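Local coordinates for protein myosin-17 (Arabidopsis thaliana, PDB 7KFL) that serves as a plant class XI myosin whose globular tail, a helical cargo-binding domain, probably links the actin-based motor to its cargo, at residues F249-L254 and R300-A305; S257-R262 and Y336-M341; K317-I322 and S354-N359; I332-R337 and S374-D379. All blocks are in the same frame, centred on the assembly; numbering follows the deposited sequence.

All four contacts lie in one half of the elongated helical tail and involve its DIL region, on the same side of the chain's centre. Interactions 1 and 2 both use helix 236-260, their centres about 13 Å apart, and meet where L258 packs on I302 and A305. Interactions 2 and 4 are the nearest pair, about 9 Å between centres, and share R337 on helix 332-341. Interaction 4 also reaches interaction 1 through L378, which touches N251 and H301. Interaction 3 lies farther out, about 22 Å from interaction 1 between centres, and joins interactions 2 and 4 through I357 on Y336, and interaction 4 also through I322 on L335.

Interaction 1: residues F249-L254 and R300-A305; sequences FINVQL and RHIRQA
N251 reaches from helix 236-260 to the first turn of helix 300-309, where its OD1 accepts the backbone N-H of I302 at 3.1 Å from I302 N. The bond is nearly straight, 168° at the hydrogen, and the donor lies slightly tilted out of the carbonyl plane. An N-H in the first turn has no carbonyl one turn back within its own helix, and the short, polar asparagine supplies the acceptor from a neighbouring one. With CG anti to the backbone N (chi1 178°), the amide spans the gap, its OD1 also lying 3.3 Å from H301 CB and 3.4 Å from I302 CG2. The other branch, ND2, sits obliquely beside the H301 imidazole, 3.5 Å from CD2 of H301, with L378 of a later loop touching the same asparagine. Replacing the asparagine with alanine would probably leave the I302 N-H without this acceptor in a buried place and open a gap beside H301. The setting is helix-on-helix packing inside the DIL domain of the globular tail: the axes of these two short segments approach to 8.6 Å and run in broadly the same direction, 40° apart. One turn further along, L254 replaces polar by apolar contact. Its CB lies 3.7 Å from I302 CG1 and equally near I302 CD1, so the backbone end of the leucine, rather than its branched tip, does the touching. A beta-branched isoleucine suits the facing position, since CG2 goes to the asparagine while the CG1-CD1 arm goes to the leucine; I302 also packs on V273 and L277 of helix 267-287.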
# COMPACT_ATOMS: atom_id res chain seq x y z
N PHE A 249 -4.12 -4.54 -5.66
CA PHE A 249 -3.88 -4.13 -7.07
C PHE A 249 -3.55 -5.36 -7.93
O PHE A 249 -4.13 -5.50 -9.03
CB PHE A 249 -2.77 -3.07 -7.12
CG PHE A 249 -2.23 -2.77 -8.50
CD1 PHE A 249 -2.93 -1.97 -9.38
CD2 PHE A 249 -1.00 -3.28 -8.90
CE1 PHE A 249 -2.43 -1.68 -10.64
CE2 PHE A 249 -0.50 -3.00 -10.16
CZ PHE A 249 -1.21 -2.20 -11.03
N ILE A 250 -2.65 -6.22 -7.46
CA ILE A 250 -2.22 -7.46 -8.18
C ILE A 250 -3.45 -8.36 -8.38
O ILE A 250 -3.68 -8.81 -9.52
CB ILE A 250 -1.09 -8.19 -7.43
CG1 ILE A 250 0.24 -7.45 -7.60
CG2 ILE A 250 -0.98 -9.64 -7.86
CD1 ILE A 250 1.31 -7.86 -6.61
N ASN A 251 -4.21 -8.59 -7.30
CA ASN A 251 -5.43 -9.44 -7.29
C ASN A 251 -6.40 -8.96 -8.38
O ASN A 251 -6.98 -9.81 -9.07
CB ASN A 251 -6.12 -9.41 -5.93
CG ASN A 251 -7.39 -10.23 -5.92
OD1 ASN A 251 -7.34 -11.45 -5.98
ND2 ASN A 251 -8.53 -9.56 -5.86
N VAL A 252 -6.57 -7.63 -8.49
CA VAL A 252 -7.50 -6.95 -9.43
C VAL A 252 -7.03 -7.19 -10.87
O VAL A 252 -7.84 -7.65 -11.68
CB VAL A 252 -7.60 -5.45 -9.10
CG1 VAL A 252 -8.22 -4.64 -10.23
CG2 VAL A 252 -8.36 -5.23 -7.80
N GLN A 253 -5.76 -6.88 -11.16
CA GLN A 253 -5.17 -6.94 -12.52
C GLN A 253 -5.28 -8.37 -13.08
O GLN A 253 -5.67 -8.51 -14.26
CB GLN A 253 -3.72 -6.47 -12.49
CG GLN A 253 -3.57 -4.98 -12.21
CD GLN A 253 -4.23 -4.14 -13.28
OE1 GLN A 253 -4.03 -4.36 -14.47
NE2 GLN A 253 -5.03 -3.18 -12.86
N LEU A 254 -4.96 -9.38 -12.27
CA LEU A 254 -4.92 -10.80 -12.68
C LEU A 254 -6.34 -11.36 -12.80
O LEU A 254 -6.62 -12.04 -13.80
CB LEU A 254 -4.10 -11.61 -11.68
CG LEU A 254 -2.61 -11.28 -11.62
CD1 LEU A 254 -1.91 -12.12 -10.55
CD2 LEU A 254 -1.95 -11.48 -12.97
N ARG A 300 -7.23 -13.63 -2.62
CA ARG A 300 -8.24 -14.70 -2.40
C ARG A 300 -9.10 -14.91 -3.65
O ARG A 300 -9.47 -16.07 -3.91
CB ARG A 300 -9.10 -14.41 -1.16
CG ARG A 300 -9.88 -13.11 -1.21
CD ARG A 300 -10.45 -12.73 0.15
NE ARG A 300 -10.99 -11.37 0.17
CZ ARG A 300 -12.23 -11.03 0.51
NH1 ARG A 300 -13.11 -11.94 0.90
NH2 ARG A 300 -12.59 -9.76 0.48
N HIS A 301 -9.39 -13.85 -4.41
CA HIS A 301 -10.16 -13.91 -5.69
C HIS A 301 -9.37 -14.70 -6.74
O HIS A 301 -9.88 -15.74 -7.20
CB HIS A 301 -10.48 -12.51 -6.24
CG HIS A 301 -11.49 -11.74 -5.46
ND1 HIS A 301 -12.83 -11.72 -5.81
CD2 HIS A 301 -11.37 -10.94 -4.38
CE1 HIS A 301 -13.49 -10.95 -4.97
NE2 HIS A 301 -12.61 -10.46 -4.08
N ILE A 302 -8.19 -14.21 -7.12
CA ILE A 302 -7.35 -14.81 -8.20
C ILE A 302 -6.97 -16.24 -7.80
O ILE A 302 -7.02 -17.11 -8.68
CB ILE A 302 -6.12 -13.93 -8.54
CG1 ILE A 302 -5.32 -14.50 -9.71
CG2 ILE A 302 -5.22 -13.71 -7.33
CD1 ILE A 302 -6.11 -14.67 -10.99
N ARG A 303 -6.63 -16.47 -6.53
CA ARG A 303 -6.25 -17.81 -5.99
C ARG A 303 -7.38 -18.81 -6.27
O ARG A 303 -7.09 -19.88 -6.84
CB ARG A 303 -5.95 -17.72 -4.49
CG ARG A 303 -4.60 -17.10 -4.17
CD ARG A 303 -4.50 -16.62 -2.73
NE ARG A 303 -4.76 -17.69 -1.78
CZ ARG A 303 -4.98 -17.51 -0.47
NH1 ARG A 303 -4.97 -16.29 0.05
NH2 ARG A 303 -5.20 -18.56 0.30
N GLN A 304 -8.61 -18.45 -5.90
CA GLN A 304 -9.82 -19.31 -6.03
C GLN A 304 -10.17 -19.50 -7.51
O GLN A 304 -10.46 -20.65 -7.90
CB GLN A 304 -10.99 -18.70 -5.25
CG GLN A 304 -10.86 -18.89 -3.74
CD GLN A 304 -11.91 -18.14 -2.95
OE1 GLN A 304 -13.02 -17.91 -3.42
NE2 GLN A 304 -11.57 -17.77 -1.73
N ALA A 305 -10.13 -18.42 -8.30
CA ALA A 305 -10.38 -18.42 -9.76
C ALA A 305 -9.38 -19.36 -10.46
O ALA A 305 -9.81 -20.14 -11.32
CB ALA A 305 -10.27 -17.02 -10.30

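Interaction 2: residues S257-R262 and Y336-M341; sequences SLLLRR and YRISTM
R337 leaves helix 332-341 with CG anti to its backbone N, then bends at chi2 and chi3 (57° and 63°), a curl that brings NH1 back to the carbonyl of L259; M341 bends at its last torsion and swings its methyl group to the same helix end. This is a helix C-terminus met by the side chains of another helix, within the DIL domain. R337 NH1 donates to L259 O at 2.9 Å, with the oxygen close to the guanidinium plane. R337 CG also rests 3.2 Å from L259 O, so the curled chain wraps the oxygen it binds. A long cationic residue suits the place, because carbonyls in the last turn of a helix lack in-helix donors and the helix end probably carries partial negative charge. A leucine in its place would probably leave the L259 carbonyl without this charged donor. Deeper in, L259 CD2 packs 3.8 Å from I338 CG1, and I338 continues onto F308 of helix 300-309. R262 lays its aliphatic part against M341, CG to CG 4.0 Å, while its cationic end meets W343 in a cation-pi contact. Flexible, unbranched methionine can set its methyl among the carbonyls of the helix end: M341 CE lies 3.1 Å from L258 O, 3.4 Å from L259 O and 3.5 Å from R261 O.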
# COMPACT_ATOMS: atom_id res chain seq x y z
N SER A 257 -8.39 -9.99 -15.83
CA SER A 257 -7.90 -10.54 -17.12
C SER A 257 -8.56 -11.90 -17.40
O SER A 257 -8.77 -12.22 -18.59
CB SER A 257 -6.39 -10.62 -17.16
OG SER A 257 -5.90 -11.59 -16.26
N LEU A 258 -8.90 -12.66 -16.35
CA LEU A 258 -9.66 -13.94 -16.48
C LEU A 258 -11.06 -13.64 -17.01
O LEU A 258 -11.55 -14.45 -17.83
CB LEU A 258 -9.74 -14.64 -15.12
CG LEU A 258 -8.42 -15.14 -14.53
CD1 LEU A 258 -8.68 -16.12 -13.39
CD2 LEU A 258 -7.54 -15.80 -15.58
N LEU A 259 -11.68 -12.54 -16.57
CA LEU A 259 -13.08 -12.17 -16.91
C LEU A 259 -13.15 -11.58 -18.33
O LEU A 259 -14.18 -11.80 -18.99
CB LEU A 259 -13.61 -11.16 -15.89
CG LEU A 259 -13.66 -11.62 -14.43
CD1 LEU A 259 -14.24 -10.52 -13.56
CD2 LEU A 259 -14.47 -12.90 -14.27
N LEU A 260 -12.12 -10.85 -18.76
CA LEU A 260 -12.17 -9.98 -19.97
C LEU A 260 -11.34 -10.55 -21.13
O LEU A 260 -11.65 -10.20 -22.28
CB LEU A 260 -11.69 -8.57 -19.59
CG LEU A 260 -12.55 -7.84 -18.55
CD1 LEU A 260 -12.07 -6.41 -18.39
CD2 LEU A 260 -14.02 -7.87 -18.92
N ARG A 261 -10.31 -11.36 -20.85
CA ARG A 261 -9.44 -11.97 -21.89
C ARG A 261 -9.77 -13.46 -22.01
O ARG A 261 -9.54 -14.20 -21.03
CB ARG A 261 -7.96 -11.77 -21.55
CG ARG A 261 -7.57 -10.32 -21.33
CD ARG A 261 -6.10 -10.10 -21.61
NE ARG A 261 -5.73 -8.70 -21.54
CZ ARG A 261 -4.62 -8.17 -22.06
NH1 ARG A 261 -3.75 -8.93 -22.71
NH2 ARG A 261 -4.39 -6.88 -21.93
N ARG A 262 -10.28 -13.88 -23.17
CA ARG A 262 -10.64 -15.28 -23.49
C ARG A 262 -9.40 -16.16 -23.28
O ARG A 262 -9.51 -17.17 -22.56
CB ARG A 262 -11.18 -15.37 -24.92
CG ARG A 262 -11.76 -16.73 -25.30
CD ARG A 262 -10.76 -17.60 -26.05
NE ARG A 262 -11.36 -18.83 -26.55
CZ ARG A 262 -10.72 -19.75 -27.27
NH1 ARG A 262 -9.45 -19.58 -27.58
NH2 ARG A 262 -11.37 -20.83 -27.68
N TYR A 336 -19.89 -17.51 -13.91
CA TYR A 336 -20.59 -17.72 -15.20
C TYR A 336 -19.66 -17.34 -16.36
O TYR A 336 -19.47 -18.17 -17.26
CB TYR A 336 -21.90 -16.93 -15.25
CG TYR A 336 -22.62 -17.01 -16.58
CD1 TYR A 336 -23.40 -18.10 -16.91
CD2 TYR A 336 -22.49 -15.99 -17.52
CE1 TYR A 336 -24.05 -18.18 -18.13
CE2 TYR A 336 -23.13 -16.05 -18.74
CZ TYR A 336 -23.92 -17.15 -19.05
OH TYR A 336 -24.55 -17.22 -20.26
N ARG A 337 -19.08 -16.13 -16.32
CA ARG A 337 -18.13 -15.62 -17.34
C ARG A 337 -16.97 -16.61 -17.48
O ARG A 337 -16.70 -17.05 -18.61
CB ARG A 337 -17.64 -14.22 -16.96
CG ARG A 337 -16.52 -13.68 -17.84
CD ARG A 337 -16.88 -13.63 -19.31
NE ARG A 337 -18.00 -12.73 -19.56
CZ ARG A 337 -17.90 -11.44 -19.85
NH1 ARG A 337 -16.72 -10.84 -19.93
NH2 ARG A 337 -19.00 -10.73 -20.05
N ILE A 338 -16.32 -16.96 -16.36
CA ILE A 338 -15.15 -17.89 -16.31
C ILE A 338 -15.59 -19.24 -16.89
O ILE A 338 -14.85 -19.79 -17.73
CB ILE A 338 -14.59 -18.01 -14.88
CG1 ILE A 338 -13.96 -16.69 -14.42
CG2 ILE A 338 -13.61 -19.17 -14.76
CD1 ILE A 338 -13.67 -16.63 -12.93
N SER A 339 -16.75 -19.75 -16.47
CA SER A 339 -17.31 -21.08 -16.86
C SER A 339 -17.63 -21.12 -18.36
O SER A 339 -17.36 -22.16 -18.98
CB SER A 339 -18.53 -21.41 -16.03
OG SER A 339 -18.18 -21.59 -14.66
N THR A 340 -18.20 -20.05 -18.91
CA THR A 340 -18.71 -19.99 -20.31
C THR A 340 -17.59 -19.63 -21.29
O THR A 340 -17.73 -19.97 -22.48
CB THR A 340 -19.88 -19.00 -20.44
OG1 THR A 340 -19.45 -17.74 -19.93
CG2 THR A 340 -21.12 -19.46 -19.71
N MET A 341 -16.53 -18.97 -20.82
CA MET A 341 -15.39 -18.50 -21.65
C MET A 341 -14.22 -19.49 -21.58
O MET A 341 -13.31 -19.38 -22.43
CB MET A 341 -14.92 -17.11 -21.19
CG MET A 341 -14.33 -16.27 -22.30
SD MET A 341 -14.20 -14.52 -21.83
CE MET A 341 -13.00 -14.62 -20.51

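Interaction 3: residues K317-I322 and S354-N359; sequences KTLDEI and SDVIAN
The backbones come closest where L319, in the first turn of helix 319-326, faces V356 near the start of helix 354-369, their CA atoms 5.5 Å apart. Two helix N-terminal regions thus meet at the outer end of the helical tail, joined by apolar contacts with no hydrogen bond between them. V356 stands at the centre and uses its two methyls separately. CG1, anti to the backbone N (chi1 171°), lies 3.9 Å from L319 CD1 and 4.0 Å from I322 CD1, so it is gripped by residues one turn apart on the facing helix. CG2 turns to the segment leading into that helix and rests 3.6 Å from K317 O. A compact, branched valine suits the close approach, since each branch finds its own neighbour without a long chain to hold the backbones apart. L319 likewise divides its work: CD1 takes the valine, whereas the other methyl goes to N359, one turn further along helix 354-369, and M360 and M363 add apolar surface around the leucine. I322, more deeply buried, also leans on L335 of helix 332-341 and so ties this pair to the next helix inward. The turn that presents L319 begins at T318, an N-cap residue whose OG1 accepts a weak bond from E321 N. Threonine is apt there, as its hydroxyl can answer an N-H that the helix leaves without a carbonyl partner. N359 meets the leucine through its aliphatic carbon, CB lying 3.6 Å from L319 CD2, and not through its amide.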
# COMPACT_ATOMS: atom_id res chain seq x y z
N LYS A 317 -18.61 -31.81 -11.28
CA LYS A 317 -18.77 -30.91 -10.11
C LYS A 317 -20.21 -30.38 -10.08
O LYS A 317 -20.76 -30.08 -11.16
CB LYS A 317 -17.78 -29.74 -10.17
CG LYS A 317 -16.32 -30.11 -10.40
CD LYS A 317 -15.58 -30.51 -9.15
CE LYS A 317 -14.40 -31.42 -9.43
NZ LYS A 317 -13.76 -31.89 -8.18
N THR A 318 -20.79 -30.26 -8.88
CA THR A 318 -22.10 -29.61 -8.62
C THR A 318 -21.88 -28.11 -8.44
O THR A 318 -20.73 -27.72 -8.14
CB THR A 318 -22.80 -30.23 -7.40
OG1 THR A 318 -22.04 -29.92 -6.23
CG2 THR A 318 -22.97 -31.73 -7.50
N LEU A 319 -22.92 -27.29 -8.62
CA LEU A 319 -22.87 -25.81 -8.46
C LEU A 319 -22.50 -25.47 -7.01
O LEU A 319 -21.77 -24.48 -6.81
CB LEU A 319 -24.22 -25.20 -8.84
CG LEU A 319 -24.33 -23.68 -8.69
CD1 LEU A 319 -23.41 -22.96 -9.66
CD2 LEU A 319 -25.76 -23.22 -8.87
N ASP A 320 -23.00 -26.25 -6.05
CA ASP A 320 -22.81 -26.02 -4.59
C ASP A 320 -21.35 -26.25 -4.20
O ASP A 320 -20.83 -25.47 -3.38
CB ASP A 320 -23.77 -26.89 -3.77
CG ASP A 320 -25.23 -26.48 -3.94
OD1 ASP A 320 -25.53 -25.29 -3.74
OD2 ASP A 320 -26.05 -27.37 -4.26
N GLU A 321 -20.70 -27.27 -4.77
CA GLU A 321 -19.25 -27.55 -4.58
C GLU A 321 -18.44 -26.33 -5.02
O GLU A 321 -17.60 -25.86 -4.23
CB GLU A 321 -18.81 -28.79 -5.37
CG GLU A 321 -19.20 -30.11 -4.72
CD GLU A 321 -18.93 -31.33 -5.58
OE1 GLU A 321 -17.89 -31.34 -6.28
OE2 GLU A 321 -19.75 -32.26 -5.55
N ILE A 322 -18.69 -25.84 -6.24
CA ILE A 322 -17.94 -24.73 -6.89
C ILE A 322 -18.05 -23.47 -6.03
O ILE A 322 -17.01 -22.84 -5.78
CB ILE A 322 -18.44 -24.50 -8.33
CG1 ILE A 322 -18.21 -25.72 -9.23
CG2 ILE A 322 -17.81 -23.25 -8.93
CD1 ILE A 322 -19.13 -25.79 -10.42
N SER A 354 -23.72 -28.30 -18.35
CA SER A 354 -24.79 -27.44 -18.90
C SER A 354 -25.87 -27.19 -17.84
O SER A 354 -26.44 -26.08 -17.82
CB SER A 354 -25.38 -28.04 -20.15
OG SER A 354 -26.48 -27.27 -20.62
N ASP A 355 -26.13 -28.20 -16.99
CA ASP A 355 -27.09 -28.13 -15.85
C ASP A 355 -26.60 -27.10 -14.83
O ASP A 355 -27.44 -26.38 -14.27
CB ASP A 355 -27.30 -29.50 -15.21
CG ASP A 355 -28.23 -30.41 -15.99
OD1 ASP A 355 -29.44 -30.12 -16.02
OD2 ASP A 355 -27.74 -31.40 -16.57
N VAL A 356 -25.28 -27.04 -14.59
CA VAL A 356 -24.63 -26.07 -13.65
C VAL A 356 -24.71 -24.67 -14.26
O VAL A 356 -25.04 -23.73 -13.51
CB VAL A 356 -23.18 -26.47 -13.33
CG1 VAL A 356 -22.44 -25.39 -12.56
CG2 VAL A 356 -23.11 -27.79 -12.56
N ILE A 357 -24.43 -24.52 -15.56
CA ILE A 357 -24.49 -23.23 -16.31
C ILE A 357 -25.95 -22.74 -16.36
O ILE A 357 -26.15 -21.51 -16.33
CB ILE A 357 -23.87 -23.35 -17.72
CG1 ILE A 357 -22.36 -23.56 -17.64
CG2 ILE A 357 -24.22 -22.15 -18.59
CD1 ILE A 357 -21.69 -23.89 -18.96
N ALA A 358 -26.91 -23.66 -16.43
CA ALA A 358 -28.37 -23.37 -16.41
C ALA A 358 -28.75 -22.74 -15.06
O ALA A 358 -29.48 -21.73 -15.07
CB ALA A 358 -29.16 -24.62 -16.68
N ASN A 359 -28.26 -23.31 -13.95
CA ASN A 359 -28.56 -22.88 -12.56
C ASN A 359 -27.88 -21.54 -12.26
O ASN A 359 -28.37 -20.83 -11.35
CB ASN A 359 -28.13 -23.93 -11.53
CG ASN A 359 -28.91 -25.23 -11.63
OD1 ASN A 359 -29.97 -25.28 -12.25
ND2 ASN A 359 -28.40 -26.28 -11.02

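Interaction 4: residues I332-R337 and S374-D379; sequences IQQLYR and SSFLLD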
# COMPACT_ATOMS: atom_id res chain seq x y z
N ILE A 332 -21.69 -15.12 -8.58
CA ILE A 332 -22.30 -15.98 -9.63
C ILE A 332 -21.95 -15.40 -11.01
O ILE A 332 -21.60 -16.19 -11.90
CB ILE A 332 -23.83 -16.12 -9.43
CG1 ILE A 332 -24.17 -16.88 -8.15
CG2 ILE A 332 -24.48 -16.76 -10.65
CD1 ILE A 332 -23.76 -18.35 -8.15
N GLN A 333 -22.04 -14.07 -11.16
CA GLN A 333 -21.81 -13.38 -12.46
C GLN A 333 -20.35 -13.58 -12.90
O GLN A 333 -20.12 -13.67 -14.13
CB GLN A 333 -22.15 -11.88 -12.37
CG GLN A 333 -22.83 -11.35 -13.63
CD GLN A 333 -22.23 -10.07 -14.15
OE1 GLN A 333 -22.22 -9.04 -13.47
NE2 GLN A 333 -21.74 -10.11 -15.38
N GLN A 334 -19.42 -13.66 -11.94
CA GLN A 334 -17.97 -13.91 -12.19
C GLN A 334 -17.77 -15.35 -12.66
O GLN A 334 -17.15 -15.55 -13.72
CB GLN A 334 -17.15 -13.63 -10.93
CG GLN A 334 -16.99 -12.15 -10.62
CD GLN A 334 -16.51 -11.90 -9.21
OE1 GLN A 334 -16.44 -12.81 -8.38
NE2 GLN A 334 -16.16 -10.65 -8.92
N LEU A 335 -18.27 -16.32 -11.88
CA LEU A 335 -18.18 -17.78 -12.18
C LEU A 335 -18.72 -18.06 -13.58
O LEU A 335 -18.05 -18.79 -14.33
CB LEU A 335 -18.96 -18.57 -11.13
CG LEU A 335 -18.32 -18.65 -9.74
CD1 LEU A 335 -19.29 -19.26 -8.74
CD2 LEU A 335 -17.02 -19.44 -9.77
N TYR A 336 -19.89 -17.51 -13.91
CA TYR A 336 -20.59 -17.72 -15.20
C TYR A 336 -19.66 -17.34 -16.36
O TYR A 336 -19.47 -18.17 -17.26
CB TYR A 336 -21.90 -16.93 -15.25
CG TYR A 336 -22.62 -17.01 -16.58
CD1 TYR A 336 -23.40 -18.10 -16.91
CD2 TYR A 336 -22.49 -15.99 -17.52
CE1 TYR A 336 -24.05 -18.18 -18.13
CE2 TYR A 336 -23.13 -16.05 -18.74
CZ TYR A 336 -23.92 -17.15 -19.05
OH TYR A 336 -24.55 -17.22 -20.26
N ARG A 337 -19.08 -16.13 -16.32
CA ARG A 337 -18.13 -15.62 -17.34
C ARG A 337 -16.97 -16.61 -17.48
O ARG A 337 -16.70 -17.05 -18.61
CB ARG A 337 -17.64 -14.22 -16.96
CG ARG A 337 -16.52 -13.68 -17.84
CD ARG A 337 -16.88 -13.63 -19.31
NE ARG A 337 -18.00 -12.73 -19.56
CZ ARG A 337 -17.90 -11.44 -19.85
NH1 ARG A 337 -16.72 -10.84 -19.93
NH2 ARG A 337 -19.00 -10.73 -20.05
N SER A 374 -24.41 -6.90 -8.46
CA SER A 374 -23.50 -8.03 -8.14
C SER A 374 -22.08 -7.68 -8.59
O SER A 374 -21.94 -6.90 -9.55
CB SER A 374 -23.98 -9.32 -8.77
OG SER A 374 -24.04 -9.21 -10.19
N SER A 375 -21.07 -8.23 -7.91
CA SER A 375 -19.64 -8.04 -8.23
C SER A 375 -19.32 -8.74 -9.56
O SER A 375 -19.73 -9.90 -9.73
CB SER A 375 -18.76 -8.56 -7.12
OG SER A 375 -19.00 -7.87 -5.91
N PHE A 376 -18.66 -8.03 -10.48
CA PHE A 376 -18.06 -8.60 -11.71
C PHE A 376 -16.57 -8.25 -11.72
O PHE A 376 -15.79 -8.99 -11.09
CB PHE A 376 -18.83 -8.16 -12.95
CG PHE A 376 -18.42 -8.87 -14.22
CD1 PHE A 376 -18.52 -10.25 -14.31
CD2 PHE A 376 -17.94 -8.17 -15.32
CE1 PHE A 376 -18.15 -10.92 -15.47
CE2 PHE A 376 -17.57 -8.84 -16.48
CZ PHE A 376 -17.68 -10.21 -16.55
N LEU A 377 -16.18 -7.14 -12.38
CA LEU A 377 -14.79 -6.62 -12.34
C LEU A 377 -14.48 -6.15 -10.92
O LEU A 377 -15.40 -5.69 -10.23
CB LEU A 377 -14.65 -5.47 -13.35
CG LEU A 377 -14.80 -5.86 -14.82
CD1 LEU A 377 -14.67 -4.64 -15.72
CD2 LEU A 377 -13.77 -6.91 -15.22
N LEU A 378 -13.22 -6.30 -10.50
CA LEU A 378 -12.72 -5.85 -9.17
C LEU A 378 -12.09 -4.46 -9.31
O LEU A 378 -11.70 -4.08 -10.44
CB LEU A 378 -11.71 -6.85 -8.63
CG LEU A 378 -12.21 -8.29 -8.45
CD1 LEU A 378 -11.10 -9.19 -7.95
CD2 LEU A 378 -13.39 -8.34 -7.49
N ASP A 379 -12.02 -3.73 -8.20
CA ASP A 379 -11.30 -2.43 -8.09
C ASP A 379 -10.33 -2.53 -6.92
O ASP A 379 -10.70 -3.13 -5.89
CB ASP A 379 -12.28 -1.27 -7.93
CG ASP A 379 -11.82 0.01 -8.60
OD1 ASP A 379 -10.60 0.14 -8.85
OD2 ASP A 379 -12.68 0.87 -8.88
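The F376 ring is met by two side chains of helix 332-341, Q333 over one face and R337 at its edge. Here an irregular loop after helix 354-369 runs back across the first turns of helix 332-341. The Q333 amide lies almost parallel to the ring, their planes 10° apart, with NE2 above the face near the rim, 3.4 Å from F376 CD1. At R337 the ring uses its edge instead: F376 CZ is directed at the middle of one guanidinium face, 3.5 Å from R337 CZ, and the two planes stand 74° apart. NH1 of that group is tied to L259 O, which probably limits how far the guanidinium can turn. A phenylalanine suits this spot because both its face and its edge can be used. Q334 secures the backbone: reaching out extended beyond CG, its NE2 donates to F376 O at 2.8 Å, 158° at the hydrogen, with the oxygen near the amide plane. Its OE1 is taken by S331 N, which fixes which way the amide is turned. Past the bond, L378 CD2 lies beside the nitrogen end of this amide, 3.9 Å from Q334 NE2.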